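Long-range contacts in microcin B17-processing protein McbC (Escherichia coli str. K-12 substr. MG1655, PDB 6GRH), which helps process the inactive microcin B17 precursor into the active peptide, acting as an FMN-binding oxidoreductase of the nitroreductase family: residues N106-P111 against R118-G123; A125-E130 against L211-S216; I129-C134 against L189-I194; I193-A198 against T253-I258. All coordinates share one frame; numbering follows the deposited sequence.

Contact 1 (N106-P111 against R118-G123); sequences NAFSSP and RPYPSG. With FMN (flavin mononucleotide), chain O.
Phe108 and Ser109, where helix 97-108 gives way to loop, lie against Arg118 and Pro119, with Ser109 CA 5.1 Å from Arg118 CA and no hydrogen bond between the two segments. In this nitroreductase-family fold the contact joins the end of that helix to the loop leading to the flavin. Pro119 is the wedge: its ring sits on the last helical peptides, CG 3.3 Å from Ala107 O and CD 3.4 Å from Phe108 C. Beside it, Tyr120 holds CG between its backbone N and carbonyl carbon (chi1 61°), which turns the ring to the helix end, CE1 4.0 Å from Phe108 O near the ring plane. Tyr120 CE1 also comes to 4.4 Å from Phe108 CD1, at the edge of the Phe108 ring, one face of which has CB of Ala107 over its centre. Phe108 O is buried with no polar partner; Ala107 O accepts a hydrogen bond from Asn220. The Arg118 chain leads away, and Arg118 NH1 bonds Tyr120 OH at 3.1 Å, the hydroxyl 20° out of the guanidinium plane. In the FMN pocket, Ser122 N bonds weakly to FMN O3' at 3.4 Å, and Gly123 N lies 3.4 Å from FMN C8.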
# COMPACT_ATOMS: atom_id res chain seq x y z
N ASN D 106 29.52 2.65 -26.94
CA ASN D 106 28.72 1.73 -27.76
C ASN D 106 27.39 1.31 -27.15
O ASN D 106 26.38 1.27 -27.85
CB ASN D 106 29.55 0.51 -28.15
CG ASN D 106 30.61 0.84 -29.17
OD1 ASN D 106 30.30 0.99 -30.37
ND2 ASN D 106 31.85 1.02 -28.72
N ALA D 107 27.37 1.01 -25.84
CA ALA D 107 26.14 0.61 -25.16
C ALA D 107 25.13 1.73 -24.99
O ALA D 107 23.93 1.45 -25.05
CB ALA D 107 26.43 -0.01 -23.79
N PHE D 108 25.59 2.96 -24.75
CA PHE D 108 24.71 4.03 -24.23
C PHE D 108 24.65 5.33 -25.06
O PHE D 108 23.81 6.20 -24.78
CB PHE D 108 25.09 4.38 -22.78
CG PHE D 108 25.24 3.19 -21.88
CD1 PHE D 108 24.21 2.25 -21.77
CD2 PHE D 108 26.39 3.00 -21.13
CE1 PHE D 108 24.35 1.14 -20.96
CE2 PHE D 108 26.52 1.90 -20.31
CZ PHE D 108 25.51 0.97 -20.21
N SER D 109 25.53 5.46 -26.05
CA SER D 109 25.68 6.72 -26.78
C SER D 109 25.59 6.51 -28.29
O SER D 109 25.85 5.41 -28.82
CB SER D 109 27.01 7.39 -26.43
OG SER D 109 27.07 7.71 -25.05
N SER D 110 25.24 7.59 -28.97
CA SER D 110 25.22 7.63 -30.42
C SER D 110 26.66 7.65 -30.94
O SER D 110 27.55 8.23 -30.31
CB SER D 110 24.47 8.87 -30.91
OG SER D 110 24.70 9.11 -32.28
N PRO D 111 26.89 7.03 -32.11
CA PRO D 111 28.21 7.19 -32.74
C PRO D 111 28.52 8.64 -33.14
O PRO D 111 29.69 9.00 -33.24
CB PRO D 111 28.13 6.30 -33.99
CG PRO D 111 26.71 5.97 -34.18
CD PRO D 111 26.00 6.14 -32.87
N ARG D 118 19.92 8.05 -28.48
CA ARG D 118 20.67 6.96 -27.86
C ARG D 118 20.31 5.62 -28.50
O ARG D 118 19.27 5.50 -29.13
CB ARG D 118 20.34 6.91 -26.38
CG ARG D 118 20.56 8.23 -25.67
CD ARG D 118 20.38 8.07 -24.17
NE ARG D 118 20.06 9.35 -23.57
CZ ARG D 118 20.11 9.64 -22.28
NH1 ARG D 118 20.45 8.72 -21.38
NH2 ARG D 118 19.80 10.87 -21.90
N PRO D 119 21.17 4.61 -28.31
CA PRO D 119 20.92 3.27 -28.88
C PRO D 119 19.84 2.46 -28.16
O PRO D 119 19.70 1.26 -28.43
CB PRO D 119 22.29 2.58 -28.77
CG PRO D 119 22.97 3.27 -27.65
CD PRO D 119 22.50 4.69 -27.67
N TYR D 120 19.09 3.10 -27.26
CA TYR D 120 17.94 2.48 -26.60
C TYR D 120 16.86 3.55 -26.49
O TYR D 120 17.16 4.73 -26.28
CB TYR D 120 18.32 1.87 -25.25
CG TYR D 120 18.84 2.86 -24.23
CD1 TYR D 120 20.16 3.32 -24.28
CD2 TYR D 120 18.01 3.35 -23.23
CE1 TYR D 120 20.62 4.25 -23.37
CE2 TYR D 120 18.47 4.27 -22.31
CZ TYR D 120 19.77 4.72 -22.38
OH TYR D 120 20.19 5.65 -21.46
N PRO D 121 15.59 3.16 -26.69
CA PRO D 121 14.50 4.12 -26.60
C PRO D 121 14.11 4.42 -25.15
O PRO D 121 14.60 3.77 -24.22
CB PRO D 121 13.37 3.41 -27.35
CG PRO D 121 13.59 1.97 -27.00
CD PRO D 121 15.09 1.78 -26.88
N SER D 122 13.24 5.40 -24.95
CA SER D 122 12.75 5.74 -23.60
C SER D 122 11.39 6.43 -23.71
O SER D 122 11.20 7.30 -24.57
CB SER D 122 13.75 6.67 -22.89
OG SER D 122 13.25 7.10 -21.64
N GLY D 123 10.46 6.04 -22.84
CA GLY D 123 9.15 6.70 -22.80
C GLY D 123 9.29 8.20 -22.67
O GLY D 123 9.98 8.69 -21.77
N1 FMN O . 6.04 6.44 -28.28
C2 FMN O . 4.76 6.82 -28.50
O2 FMN O . 4.54 7.53 -29.50
N3 FMN O . 3.74 6.47 -27.67
C4 FMN O . 3.94 5.70 -26.58
O4 FMN O . 2.99 5.37 -25.83
C4A FMN O . 5.31 5.24 -26.26
N5 FMN O . 5.60 4.48 -25.18
C5A FMN O . 6.87 4.08 -24.93
C6 FMN O . 7.12 3.28 -23.81
C7 FMN O . 8.41 2.84 -23.52
C7M FMN O . 8.65 1.98 -22.30
C8 FMN O . 9.54 3.21 -24.41
C8M FMN O . 10.93 2.74 -24.10
C9 FMN O . 9.30 4.01 -25.53
C9A FMN O . 8.00 4.46 -25.84
N10 FMN O . 7.72 5.27 -26.98
C10 FMN O . 6.38 5.67 -27.20
C1' FMN O . 8.76 5.69 -27.92
C2' FMN O . 9.48 6.90 -27.39
O2' FMN O . 8.60 8.04 -27.44
C3' FMN O . 10.78 7.12 -28.17
O3' FMN O . 11.69 6.04 -27.91
C4' FMN O . 11.47 8.44 -27.84
O4' FMN O . 10.62 9.52 -28.21
C5' FMN O . 12.80 8.64 -28.57
O5' FMN O . 12.58 8.56 -29.97
P FMN O . 13.35 7.48 -30.87
O1P FMN O . 12.96 6.11 -30.35
O2P FMN O . 12.81 7.74 -32.26
O3P FMN O . 14.78 7.87 -30.66

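Contact 2 (A125-E130 against L211-S216); sequences ALYPIE and LMETGS. With FMN (flavin mononucleotide), chain O.
Glu213 reaches out of helix 204-227 into the turn formed by Tyr127, Pro128 and Ile129, where strand 129-135 begins. Its CG stands opposite the backbone N (chi1 177°) and the chain continues extended, which carries the carboxylate clear of the helix. That group spreads over the turn with both oxygens engaged: OE1 meets Pro128 CD at 3.3 Å, and OE2 meets Tyr127 CA, also at 3.3 Å. Tyr127 crosses the glutamate at about a right angle, with 58° between ring and carboxylate planes. Ile129 instead slides past Glu213 in the opposite direction and turns its CD1 branch to Thr214 OG1, 3.3 Å away; that hydroxyl is hydrogen-bonded to Ala210 O within its own helix, leaving the isoleucine contact one of packing.

No direct hydrogen bond joins the segments, but a water bridges them. It lies at the edge of the Tyr127 ring, in its plane, and donates to Glu213 OE2 at 2.6 Å and to Ile129 O at 2.9 Å. Glu213 OE1 is hydrogen-bonded to Ser122 OG, which also accepts a bond from Tyr127 N. Ala125 at the head of the turn belongs to the FMN pocket, its CB 3.9 Å from FMN O4', so the contact packs a loop that lines the flavin against helix 204-227. With OE1 bonded to a serine and OE2 to a water, the buried carboxylate has polar partners on both oxygens amid largely apolar neighbours, and this probably offsets part of the cost of burying it.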
# COMPACT_ATOMS: atom_id res chain seq x y z
N ALA D 125 11.06 10.18 -24.29
CA ALA D 125 12.47 10.58 -24.38
C ALA D 125 13.00 11.18 -23.07
O ALA D 125 13.85 12.08 -23.09
CB ALA D 125 12.65 11.54 -25.54
N LEU D 126 12.52 10.68 -21.94
CA LEU D 126 12.89 11.25 -20.64
C LEU D 126 14.17 10.65 -20.03
O LEU D 126 14.85 11.32 -19.24
CB LEU D 126 11.72 11.10 -19.66
CG LEU D 126 10.47 11.86 -20.12
CD1 LEU D 126 9.31 11.50 -19.21
CD2 LEU D 126 10.70 13.36 -20.16
N TYR D 127 14.50 9.42 -20.40
CA TYR D 127 15.75 8.77 -19.93
C TYR D 127 16.02 8.93 -18.43
O TYR D 127 17.03 9.54 -18.02
CB TYR D 127 16.92 9.25 -20.78
CG TYR D 127 16.77 8.79 -22.19
CD1 TYR D 127 17.14 7.49 -22.54
CD2 TYR D 127 16.17 9.60 -23.16
CE1 TYR D 127 16.96 7.01 -23.83
CE2 TYR D 127 16.01 9.15 -24.47
CZ TYR D 127 16.39 7.85 -24.80
OH TYR D 127 16.20 7.36 -26.07
N PRO D 128 15.15 8.34 -17.59
CA PRO D 128 15.28 8.54 -16.14
C PRO D 128 16.32 7.69 -15.42
O PRO D 128 16.44 7.79 -14.20
CB PRO D 128 13.88 8.15 -15.61
CG PRO D 128 13.44 7.09 -16.57
CD PRO D 128 13.90 7.62 -17.91
N ILE D 129 17.03 6.83 -16.15
CA ILE D 129 17.96 5.90 -15.56
C ILE D 129 19.35 6.45 -15.77
O ILE D 129 19.72 6.81 -16.87
CB ILE D 129 17.85 4.50 -16.21
CG1 ILE D 129 16.44 3.97 -16.06
CG2 ILE D 129 18.88 3.52 -15.63
CD1 ILE D 129 15.92 3.94 -14.64
N GLU D 130 20.13 6.48 -14.69
CA GLU D 130 21.51 6.94 -14.72
C GLU D 130 22.46 5.75 -14.60
O GLU D 130 22.16 4.78 -13.88
CB GLU D 130 21.75 7.91 -13.57
CG GLU D 130 20.82 9.11 -13.61
CD GLU D 130 20.95 9.95 -14.89
OE1 GLU D 130 22.07 10.20 -15.36
OE2 GLU D 130 19.90 10.40 -15.42
N LEU D 211 11.93 0.90 -15.15
CA LEU D 211 12.48 -0.44 -14.90
C LEU D 211 12.75 -1.19 -16.20
O LEU D 211 13.79 -1.77 -16.36
CB LEU D 211 11.58 -1.25 -13.95
CG LEU D 211 11.93 -1.07 -12.46
CD1 LEU D 211 11.97 0.36 -11.98
CD2 LEU D 211 10.93 -1.82 -11.61
N MET D 212 11.82 -1.11 -17.15
CA MET D 212 12.04 -1.68 -18.46
C MET D 212 13.22 -1.04 -19.18
O MET D 212 14.05 -1.73 -19.76
CB MET D 212 10.74 -1.65 -19.30
CG MET D 212 9.70 -2.59 -18.73
SD MET D 212 8.18 -2.67 -19.69
CE MET D 212 7.59 -1.00 -19.63
N GLU D 213 13.34 0.27 -19.09
CA GLU D 213 14.44 0.96 -19.68
C GLU D 213 15.79 0.49 -19.17
O GLU D 213 16.71 0.33 -19.93
CB GLU D 213 14.29 2.46 -19.48
CG GLU D 213 15.44 3.29 -20.01
CD GLU D 213 15.15 4.77 -19.85
OE1 GLU D 213 13.97 5.17 -20.11
OE2 GLU D 213 16.11 5.51 -19.47
N THR D 214 15.87 0.23 -17.88
CA THR D 214 17.08 -0.32 -17.27
C THR D 214 17.54 -1.62 -17.92
O THR D 214 18.71 -1.81 -18.18
CB THR D 214 16.84 -0.50 -15.77
OG1 THR D 214 16.44 0.77 -15.22
CG2 THR D 214 18.08 -0.99 -15.07
N GLY D 215 16.57 -2.50 -18.22
CA GLY D 215 16.83 -3.74 -18.89
C GLY D 215 17.30 -3.54 -20.31
O GLY D 215 18.20 -4.27 -20.76
N SER D 216 16.73 -2.55 -21.03
CA SER D 216 17.23 -2.25 -22.37
C SER D 216 18.69 -1.78 -22.30
O SER D 216 19.51 -2.04 -23.23
CB SER D 216 16.35 -1.22 -23.11
OG SER D 216 16.47 0.07 -22.55
N1 FMN O . 6.04 6.44 -28.28
C2 FMN O . 4.76 6.82 -28.50
O2 FMN O . 4.54 7.53 -29.50
N3 FMN O . 3.74 6.47 -27.67
C4 FMN O . 3.94 5.70 -26.58
O4 FMN O . 2.99 5.37 -25.83
C4A FMN O . 5.31 5.24 -26.26
N5 FMN O . 5.60 4.48 -25.18
C5A FMN O . 6.87 4.08 -24.93
C6 FMN O . 7.12 3.28 -23.81
C7 FMN O . 8.41 2.84 -23.52
C7M FMN O . 8.65 1.98 -22.30
C8 FMN O . 9.54 3.21 -24.41
C8M FMN O . 10.93 2.74 -24.10
C9 FMN O . 9.30 4.01 -25.53
C9A FMN O . 8.00 4.46 -25.84
N10 FMN O . 7.72 5.27 -26.98
C10 FMN O . 6.38 5.67 -27.20
C1' FMN O . 8.76 5.69 -27.92
C2' FMN O . 9.48 6.90 -27.39
O2' FMN O . 8.60 8.04 -27.44
C3' FMN O . 10.78 7.12 -28.17
O3' FMN O . 11.69 6.04 -27.91
C4' FMN O . 11.47 8.44 -27.84
O4' FMN O . 10.62 9.52 -28.21
C5' FMN O . 12.80 8.64 -28.57
O5' FMN O . 12.58 8.56 -29.97
P FMN O . 13.35 7.48 -30.87
O1P FMN O . 12.96 6.11 -30.35
O2P FMN O . 12.81 7.74 -32.26
O3P FMN O . 14.78 7.87 -30.66
O HOH W 1 18.48 6.47 -19.43

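Contact 3 (I129-C134 against L189-I194); sequences IEVFLC and LVYCII
CG of Phe132 and SG of Cys192 both stand opposite their own carbonyl carbons (chi1 -72° and -61°), and this brings Cys192 SG to 3.8 Å from Phe132 CD1. The sulfur approaches the ring obliquely, 4.8 Å from its centroid and 58° off the normal, a sulfur-aromatic contact. On the same side of the sheet Glu130 is bent at chi2 and lays CG against Ile194 CD1 at 3.6 Å, while its OE1 is bonded to His151. Cys134 SG touches Val190 CG2 there too. The other side carries Val131 and Tyr191, which lie side by side pointing the same way, and Leu133 CD1 meets Leu189 CD2 at 4.0 Å; Phe108 and Met217 from two helices pack on this side.

Four backbone bonds set the register. Glu130 and Cys192 form one hydrogen-bonded pair, with Glu130 N to Cys192 O at 2.8 Å. Phe132 and Val190 form the other, their donors slightly out of the carbonyl planes. Non-hydrogen-bonded pairs alternate with them, and Ile129 CA makes a CA-H...O contact of 3.2 Å with Cys192 O. These are neighbouring strands at the middle of the antiparallel sheet of the FMN-dependent nitroreductase fold, packed on one side by helices.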
# COMPACT_ATOMS: atom_id res chain seq x y z
N ILE D 129 17.03 6.83 -16.15
CA ILE D 129 17.96 5.90 -15.56
C ILE D 129 19.35 6.45 -15.77
O ILE D 129 19.72 6.81 -16.87
CB ILE D 129 17.85 4.50 -16.21
CG1 ILE D 129 16.44 3.97 -16.06
CG2 ILE D 129 18.88 3.52 -15.63
CD1 ILE D 129 15.92 3.94 -14.64
N GLU D 130 20.13 6.48 -14.69
CA GLU D 130 21.51 6.94 -14.72
C GLU D 130 22.46 5.75 -14.60
O GLU D 130 22.16 4.78 -13.88
CB GLU D 130 21.75 7.91 -13.57
CG GLU D 130 20.82 9.11 -13.61
CD GLU D 130 20.95 9.95 -14.89
OE1 GLU D 130 22.07 10.20 -15.36
OE2 GLU D 130 19.90 10.40 -15.42
N VAL D 131 23.57 5.82 -15.32
CA VAL D 131 24.61 4.78 -15.24
C VAL D 131 25.81 5.30 -14.45
O VAL D 131 26.39 6.34 -14.77
CB VAL D 131 25.15 4.37 -16.63
CG1 VAL D 131 26.11 3.18 -16.51
CG2 VAL D 131 24.02 4.05 -17.56
N PHE D 132 26.20 4.53 -13.45
CA PHE D 132 27.38 4.82 -12.67
C PHE D 132 28.42 3.72 -12.91
O PHE D 132 28.07 2.55 -13.09
CB PHE D 132 27.02 4.92 -11.20
CG PHE D 132 26.24 6.17 -10.85
CD1 PHE D 132 24.87 6.21 -11.00
CD2 PHE D 132 26.89 7.30 -10.35
CE1 PHE D 132 24.15 7.36 -10.64
CE2 PHE D 132 26.19 8.45 -10.01
CZ PHE D 132 24.81 8.49 -10.18
N LEU D 133 29.68 4.12 -12.93
CA LEU D 133 30.80 3.22 -13.18
C LEU D 133 31.55 3.07 -11.87
O LEU D 133 31.92 4.08 -11.26
CB LEU D 133 31.71 3.82 -14.23
CG LEU D 133 33.11 3.21 -14.41
CD1 LEU D 133 33.01 1.76 -14.86
CD2 LEU D 133 33.88 4.05 -15.41
N CYS D 134 31.75 1.83 -11.43
CA CYS D 134 32.46 1.53 -10.19
C CYS D 134 33.73 0.76 -10.49
O CYS D 134 33.67 -0.33 -11.06
CB CYS D 134 31.55 0.74 -9.23
SG CYS D 134 30.16 1.70 -8.58
N LEU D 189 28.95 -1.72 -13.60
CA LEU D 189 28.01 -0.64 -13.90
C LEU D 189 26.86 -0.78 -12.92
O LEU D 189 26.41 -1.90 -12.62
CB LEU D 189 27.52 -0.69 -15.35
CG LEU D 189 28.60 -0.47 -16.42
CD1 LEU D 189 27.96 -0.59 -17.78
CD2 LEU D 189 29.33 0.86 -16.23
N VAL D 190 26.40 0.36 -12.39
CA VAL D 190 25.25 0.42 -11.51
C VAL D 190 24.19 1.32 -12.16
O VAL D 190 24.45 2.48 -12.47
CB VAL D 190 25.63 0.95 -10.12
CG1 VAL D 190 24.43 0.89 -9.18
CG2 VAL D 190 26.78 0.17 -9.52
N TYR D 191 23.01 0.76 -12.40
CA TYR D 191 21.93 1.46 -13.07
C TYR D 191 20.96 1.96 -12.01
O TYR D 191 20.47 1.15 -11.22
CB TYR D 191 21.20 0.53 -14.06
CG TYR D 191 22.07 -0.05 -15.11
CD1 TYR D 191 22.16 0.54 -16.37
CD2 TYR D 191 22.87 -1.19 -14.85
CE1 TYR D 191 23.00 0.01 -17.35
CE2 TYR D 191 23.70 -1.75 -15.83
CZ TYR D 191 23.76 -1.14 -17.08
OH TYR D 191 24.54 -1.66 -18.06
N CYS D 192 20.70 3.26 -12.01
CA CYS D 192 19.93 3.91 -10.95
C CYS D 192 18.74 4.68 -11.49
O CYS D 192 18.86 5.39 -12.48
CB CYS D 192 20.81 4.87 -10.17
SG CYS D 192 22.20 4.04 -9.37
N ILE D 193 17.62 4.57 -10.80
CA ILE D 193 16.41 5.30 -11.13
C ILE D 193 16.36 6.62 -10.34
O ILE D 193 16.54 6.62 -9.12
CB ILE D 193 15.14 4.48 -10.83
CG1 ILE D 193 13.89 5.23 -11.33
CG2 ILE D 193 14.98 4.11 -9.35
CD1 ILE D 193 12.63 4.41 -11.20
N ILE D 194 16.09 7.71 -11.03
CA ILE D 194 15.74 8.97 -10.38
C ILE D 194 14.22 8.99 -10.26
O ILE D 194 13.54 9.16 -11.27
CB ILE D 194 16.25 10.19 -11.18
CG1 ILE D 194 17.77 10.10 -11.31
CG2 ILE D 194 15.83 11.49 -10.48
CD1 ILE D 194 18.35 11.22 -12.13

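Contact 4 (I193-A198 against T253-I258); sequences IIFEKA and TVAPLI
Phe195 starts the helix 195-199 and turns its ring back over the beginning of strand 254-263, with CG opposite the carbonyl carbon, beside the backbone N (chi1 -68°). Its CB lies 4.0 Å from Thr253 O and CG hardly farther; CD2 comes closest to that carbonyl at 3.4 Å. Beyond it, CE2 and CZ meet the methyl of Ala255, CZ at 3.6 Å, an oblique approach to the ring. Ile193 CG2 stands 4.0 Å above one ring face, offset toward the rim, and the ring of His27 meets Phe195 edge-to-face.

The backbone of the same residue is held by Phe195 N to Thr253 O at 3.0 Å, and a water linking Glu196 N to that oxygen gives Thr253 O a second donor. Here two adjoining strands of the antiparallel nitroreductase sheet pair: Ile193 and Ala255 form a hydrogen-bonded pair, Ile194 and Val254 a non-hydrogen-bonded one. Further along, a classic beta bulge sets Leu257 and Ile258 opposite the single residue Tyr191.

Ile193 also turns CB to Leu257 CD1 at 3.8 Å, the two side chains crossing at a slant. Ile194 and Thr253 run side by side, their CG2 methyls 4.1 Å apart, and Thr253 OG1 is hydrogen-bonded to Lys21 of a McbD chain.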
# COMPACT_ATOMS: atom_id res chain seq x y z
N ILE D 193 17.62 4.57 -10.80
CA ILE D 193 16.41 5.30 -11.13
C ILE D 193 16.36 6.62 -10.34
O ILE D 193 16.54 6.62 -9.12
CB ILE D 193 15.14 4.48 -10.83
CG1 ILE D 193 13.89 5.23 -11.33
CG2 ILE D 193 14.98 4.11 -9.35
CD1 ILE D 193 12.63 4.41 -11.20
N ILE D 194 16.09 7.71 -11.03
CA ILE D 194 15.74 8.97 -10.38
C ILE D 194 14.22 8.99 -10.26
O ILE D 194 13.54 9.16 -11.27
CB ILE D 194 16.25 10.19 -11.18
CG1 ILE D 194 17.77 10.10 -11.31
CG2 ILE D 194 15.83 11.49 -10.48
CD1 ILE D 194 18.35 11.22 -12.13
N PHE D 195 13.70 8.85 -9.06
CA PHE D 195 12.24 8.61 -8.90
C PHE D 195 11.40 9.68 -9.55
O PHE D 195 10.48 9.37 -10.32
CB PHE D 195 11.83 8.47 -7.45
CG PHE D 195 12.37 7.22 -6.79
CD1 PHE D 195 11.85 5.98 -7.10
CD2 PHE D 195 13.41 7.31 -5.87
CE1 PHE D 195 12.33 4.83 -6.48
CE2 PHE D 195 13.89 6.16 -5.24
CZ PHE D 195 13.35 4.92 -5.56
N GLU D 196 11.72 10.93 -9.26
CA GLU D 196 10.87 12.01 -9.75
C GLU D 196 10.94 12.18 -11.26
O GLU D 196 9.93 12.54 -11.85
CB GLU D 196 11.17 13.31 -9.00
CG GLU D 196 10.63 13.23 -7.56
CD GLU D 196 10.63 14.55 -6.81
OE1 GLU D 196 10.11 15.56 -7.36
OE2 GLU D 196 11.09 14.56 -5.65
N LYS D 197 12.08 11.89 -11.88
CA LYS D 197 12.19 11.91 -13.34
C LYS D 197 11.38 10.77 -13.97
O LYS D 197 10.82 10.96 -15.04
CB LYS D 197 13.63 11.83 -13.79
CG LYS D 197 13.79 12.15 -15.27
CD LYS D 197 14.93 13.10 -15.49
CE LYS D 197 15.23 13.26 -16.96
NZ LYS D 197 16.47 12.54 -17.39
N ALA D 198 11.31 9.62 -13.30
CA ALA D 198 10.46 8.51 -13.80
C ALA D 198 8.96 8.75 -13.64
O ALA D 198 8.17 8.19 -14.40
CB ALA D 198 10.84 7.20 -13.12
N THR D 253 16.14 10.54 -3.56
CA THR D 253 16.02 10.93 -4.96
C THR D 253 16.27 9.79 -5.92
O THR D 253 15.60 9.71 -6.96
CB THR D 253 17.02 12.07 -5.24
OG1 THR D 253 16.59 13.22 -4.52
CG2 THR D 253 17.12 12.44 -6.70
N VAL D 254 17.27 8.95 -5.59
CA VAL D 254 17.84 7.99 -6.54
C VAL D 254 18.15 6.64 -5.85
O VAL D 254 18.56 6.61 -4.67
CB VAL D 254 19.04 8.60 -7.31
CG1 VAL D 254 20.14 9.10 -6.38
CG2 VAL D 254 19.64 7.64 -8.32
N ALA D 255 17.86 5.54 -6.54
CA ALA D 255 18.03 4.19 -5.97
C ALA D 255 18.69 3.29 -7.04
O ALA D 255 18.35 3.38 -8.19
CB ALA D 255 16.69 3.61 -5.49
N PRO D 256 19.67 2.45 -6.64
CA PRO D 256 20.25 1.46 -7.56
C PRO D 256 19.28 0.32 -7.89
O PRO D 256 18.75 -0.31 -6.99
CB PRO D 256 21.47 0.95 -6.78
CG PRO D 256 21.08 1.09 -5.35
CD PRO D 256 20.25 2.34 -5.28
N LEU D 257 19.00 0.10 -9.16
CA LEU D 257 18.08 -0.96 -9.58
C LEU D 257 18.76 -2.30 -9.82
O LEU D 257 18.17 -3.34 -9.55
CB LEU D 257 17.31 -0.54 -10.86
CG LEU D 257 16.32 0.59 -10.72
CD1 LEU D 257 15.66 0.91 -12.04
CD2 LEU D 257 15.27 0.26 -9.68
N ILE D 258 19.97 -2.27 -10.35
CA ILE D 258 20.68 -3.47 -10.76
C ILE D 258 22.15 -3.13 -10.92
O ILE D 258 22.52 -1.99 -11.24
CB ILE D 258 20.04 -4.08 -12.04
CG1 ILE D 258 20.40 -5.53 -12.23
CG2 ILE D 258 20.39 -3.28 -13.28
CD1 ILE D 258 19.75 -6.45 -11.22
O HOH W 2 13.69 11.73 -7.50

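From the N terminus, contact 1 closes first, a short loop between helix 97-108 and the flavin-binding loop, complete before contact 2 opens. Contacts 2 and 3 then start from overlapping residues at the entry to strand 129-135: contact 3 closes on strand 187-194, inside the longer loop that contact 2 closes on helix 204-227. Contact 4 begins where contact 3 ends, sharing Ile193 and Ile194, and crosses contact 2 before reaching strand 254-263. Contacts 3 and 4 thus join three neighbouring strands, while contacts 1 and 2 set helices and loops around them. Direct links include Tyr120 O to Tyr127 OH between contacts 1 and 2, and Tyr191 O to Leu257 N between contacts 3 and 4.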